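PDB 4PSM: ssDNA binding protein from Pyrococcus furiosus, which binds single-stranded DNA, probably entrapping it in a tunnel system formed between its subunits. Local coordinates for residues Asn17-Val22 with Glu42-Ile47. Residues are numbered along the deposited sequence; the frame is centred on the assembly and turned at random.
Sequences NKVRRV and ELNKII
Val19 is the one residue of 17-22 within 4.5 Å of 42-47, its isopropyl group set against Asn44 with Leu43 and Ile47 on its flanks. Helix segments 17-22 and 42-47 run roughly antiparallel, their axes inclined at 148° and 10.0 Å apart at closest approach. The side chains of Val19 and Asn44 come from opposite directions, and the carboxamide oxygen OD1 of Asn44 caps the end of the isopropyl group, 3.4 Å from Val19 CB and about as far from both methyls. Asn44 CG lies anti to its carbonyl carbon (chi1 -72°), which carries the amide toward the facing helix. Its ND2 makes a weak hydrogen bond to Ala16 O, and a second tie runs from Tyr15 OH to Asn44 O.

The two methyls of Val19 part company: CG1, anti to the backbone N (chi1 165°), reaches Leu43 CD2 at 4.1 Å, whereas CG2 meets Ile47 CD1 at 4.2 Å. Leu43 crosses the valine at about a right angle; Ile47 slides past it. The contact joins helices 15-26 and 33-53, which the same side chains seat on the three-stranded antiparallel sheet: Leu43 on Val66, Ile47 on Ile64, Val19 on Thr7. Arg20 forms a salt bridge with Glu149 of the second subunit; Arg21 bonds Glu140 O there and pairs with Glu106 of its own chain. With an alanine at Asn44, Ala16 O would probably lose this weak partner and the end of Val19 its cover. A polar amide thus packs against a valine, weakly tethered to the facing backbone, with two lighter methyl contacts beside it.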
ATOM      1  N   ASN A  17      11.922 -11.787  27.905  1.00 32.17           N
ATOM      2  CA  ASN A  17      11.058 -11.177  26.899  1.00 15.67           C
ATOM      3  C   ASN A  17       9.942 -10.340  27.527  1.00 38.05           C
ATOM      4  O   ASN A  17       9.593  -9.271  27.024  1.00 36.27           O
ATOM      5  CB  ASN A  17      10.454 -12.235  25.964  1.00 39.08           C
ATOM      6  CG  ASN A  17      11.449 -12.762  24.945  1.00 56.09           C
ATOM      7  OD1 ASN A  17      12.363 -12.054  24.528  1.00 47.28           O
ATOM      8  ND2 ASN A  17      11.269 -14.014  24.534  1.00108.92           N
ATOM      9  N   LYS A  18       9.378 -10.827  28.628  1.00 24.86           N
ATOM     10  CA  LYS A  18       8.264 -10.130  29.250  1.00 22.21           C
ATOM     11  C   LYS A  18       8.716  -8.798  29.832  1.00 41.13           C
ATOM     12  O   LYS A  18       8.017  -7.786  29.729  1.00 25.72           O
ATOM     13  CB  LYS A  18       7.610 -10.993  30.331  1.00 27.29           C
ATOM     14  CG  LYS A  18       6.365 -10.355  30.929  1.00 25.15           C
ATOM     15  CD  LYS A  18       5.286 -10.167  29.864  1.00 40.30           C
ATOM     16  CE  LYS A  18       3.945  -9.780  30.477  1.00 50.70           C
ATOM     17  NZ  LYS A  18       3.425 -10.830  31.401  1.00 55.16           N
ATOM     18  N   VAL A  19       9.889  -8.807  30.452  1.00 27.40           N
ATOM     19  CA  VAL A  19      10.457  -7.590  30.993  1.00 42.78           C
ATOM     20  C   VAL A  19      10.578  -6.557  29.872  1.00 28.60           C
ATOM     21  O   VAL A  19      10.098  -5.430  29.996  1.00 27.22           O
ATOM     22  CB  VAL A  19      11.832  -7.860  31.639  1.00 29.40           C
ATOM     23  CG1 VAL A  19      12.584  -6.559  31.882  1.00 23.19           C
ATOM     24  CG2 VAL A  19      11.655  -8.624  32.927  1.00 27.75           C
ATOM     25  N   ARG A  20      11.198  -6.960  28.770  1.00 14.65           N
ATOM     26  CA  ARG A  20      11.443  -6.046  27.665  1.00 32.79           C
ATOM     27  C   ARG A  20      10.135  -5.507  27.090  1.00 44.94           C
ATOM     28  O   ARG A  20      10.023  -4.324  26.774  1.00 24.78           O
ATOM     29  CB  ARG A  20      12.259  -6.727  26.574  1.00 29.90           C
ATOM     30  CG  ARG A  20      12.938  -5.738  25.612  1.00 34.97           C
ATOM     31  CD  ARG A  20      13.651  -6.471  24.476  1.00 13.56           C
ATOM     32  NE  ARG A  20      12.685  -7.096  23.571  1.00 60.34           N
ATOM     33  CZ  ARG A  20      13.016  -7.789  22.486  1.00 74.51           C
ATOM     34  NH1 ARG A  20      14.292  -7.952  22.168  1.00 46.29           N
ATOM     35  NH2 ARG A  20      12.070  -8.320  21.718  1.00 63.29           N
ATOM     36  N   ARG A  21       9.138  -6.378  26.976  1.00 21.95           N
ATOM     37  CA  ARG A  21       7.839  -5.979  26.453  1.00 15.92           C
ATOM     38  C   ARG A  21       7.184  -4.913  27.310  1.00 26.09           C
ATOM     39  O   ARG A  21       6.707  -3.899  26.797  1.00 29.20           O
ATOM     40  CB  ARG A  21       6.935  -7.189  26.277  1.00 23.69           C
ATOM     41  CG  ARG A  21       7.384  -8.082  25.139  1.00 29.13           C
ATOM     42  CD  ARG A  21       6.710  -9.426  25.183  1.00 36.96           C
ATOM     43  NE  ARG A  21       5.272  -9.311  25.373  1.00 27.04           N
ATOM     44  CZ  ARG A  21       4.480 -10.357  25.563  1.00 59.74           C
ATOM     45  NH1 ARG A  21       5.012 -11.569  25.584  1.00 41.38           N
ATOM     46  NH2 ARG A  21       3.172 -10.194  25.728  1.00 36.04           N
ATOM     47  N   VAL A  22       7.183  -5.138  28.620  1.00 43.44           N
ATOM     48  CA  VAL A  22       6.580  -4.200  29.557  1.00 40.60           C
ATOM     49  C   VAL A  22       7.333  -2.880  29.524  1.00 44.10           C
ATOM     50  O   VAL A  22       6.734  -1.806  29.510  1.00 36.84           O
ATOM     51  CB  VAL A  22       6.586  -4.766  30.984  1.00 42.51           C
ATOM     52  CG1 VAL A  22       5.935  -3.780  31.962  1.00 19.23           C
ATOM     53  CG2 VAL A  22       5.862  -6.092  30.998  1.00 37.31           C
ATOM     54  N   GLU A  42      20.344  -5.400  30.471  1.00 38.44           N
ATOM     55  CA  GLU A  42      21.087  -5.299  31.718  1.00 46.29           C
ATOM     56  C   GLU A  42      20.307  -5.926  32.874  1.00 58.42           C
ATOM     57  O   GLU A  42      20.814  -6.793  33.573  1.00 35.95           O
ATOM     58  CB  GLU A  42      21.415  -3.842  32.033  1.00 37.52           C
ATOM     59  CG  GLU A  42      22.272  -3.149  30.988  1.00105.36           C
ATOM     60  CD  GLU A  42      22.598  -1.715  31.366  1.00144.99           C
ATOM     61  OE1 GLU A  42      23.358  -1.059  30.622  1.00145.92           O
ATOM     62  OE2 GLU A  42      22.096  -1.242  32.409  1.00143.80           O
ATOM     63  N   LEU A  43      19.070  -5.486  33.063  1.00 28.43           N
ATOM     64  CA  LEU A  43      18.221  -6.004  34.121  1.00 36.06           C
ATOM     65  C   LEU A  43      18.066  -7.522  34.025  1.00 46.52           C
ATOM     66  O   LEU A  43      18.206  -8.241  35.014  1.00 43.03           O
ATOM     67  CB  LEU A  43      16.854  -5.315  34.098  1.00 31.11           C
ATOM     68  CG  LEU A  43      15.898  -5.777  35.198  1.00 46.42           C
ATOM     69  CD1 LEU A  43      16.554  -5.785  36.575  1.00 61.50           C
ATOM     70  CD2 LEU A  43      14.556  -5.054  35.200  1.00 35.84           C
ATOM     71  N   ASN A  44      17.788  -8.006  32.826  1.00 18.87           N
ATOM     72  CA  ASN A  44      17.591  -9.432  32.602  1.00 41.78           C
ATOM     73  C   ASN A  44      18.847 -10.227  32.910  1.00 24.17           C
ATOM     74  O   ASN A  44      18.776 -11.397  33.290  1.00 36.82           O
ATOM     75  CB  ASN A  44      17.101  -9.702  31.165  1.00 25.71           C
ATOM     76  CG  ASN A  44      15.657  -9.265  30.952  1.00 56.96           C
ATOM     77  OD1 ASN A  44      14.882  -9.221  31.904  1.00 42.57           O
ATOM     78  ND2 ASN A  44      15.294  -8.929  29.707  1.00 25.91           N
ATOM     79  N   LYS A  45      20.000  -9.593  32.726  1.00 40.41           N
ATOM     80  CA  LYS A  45      21.272 -10.209  33.080  1.00 42.90           C
ATOM     81  C   LYS A  45      21.303 -10.443  34.592  1.00 70.66           C
ATOM     82  O   LYS A  45      21.610 -11.532  35.062  1.00 35.07           O
ATOM     83  CB  LYS A  45      22.427  -9.305  32.654  1.00 48.72           C
ATOM     84  CG  LYS A  45      23.133  -9.728  31.376  1.00 60.42           C
ATOM     85  CD  LYS A  45      24.332 -10.627  31.681  1.00107.49           C
ATOM     86  CE  LYS A  45      25.403  -9.889  32.482  1.00112.07           C
ATOM     87  NZ  LYS A  45      26.589 -10.743  32.781  1.00102.17           N
ATOM     88  N   ILE A  46      20.961  -9.402  35.341  1.00 26.57           N
ATOM     89  CA  ILE A  46      20.929  -9.443  36.786  1.00 34.94           C
ATOM     90  C   ILE A  46      19.877 -10.432  37.275  1.00 56.29           C
ATOM     91  O   ILE A  46      20.149 -11.279  38.125  1.00 38.38           O
ATOM     92  CB  ILE A  46      20.638  -8.045  37.351  1.00 41.00           C
ATOM     93  CG1 ILE A  46      21.817  -7.108  37.073  1.00 49.49           C
ATOM     94  CG2 ILE A  46      20.324  -8.118  38.836  1.00 45.55           C
ATOM     95  CD1 ILE A  46      21.538  -5.647  37.391  1.00 55.60           C
ATOM     96  N   ILE A  47      18.678 -10.329  36.720  1.00 52.82           N
ATOM     97  CA  ILE A  47      17.584 -11.202  37.112  1.00 41.90           C
ATOM     98  C   ILE A  47      17.982 -12.666  36.951  1.00 58.64           C
ATOM     99  O   ILE A  47      17.770 -13.487  37.842  1.00 38.87           O
ATOM    100  CB  ILE A  47      16.323 -10.897  36.290  1.00 40.87           C
ATOM    101  CG1 ILE A  47      15.767  -9.523  36.674  1.00 37.24           C
ATOM    102  CG2 ILE A  47      15.272 -11.966  36.492  1.00 15.87           C
ATOM    103  CD1 ILE A  47      14.579  -9.105  35.845  1.00 47.20           C
TER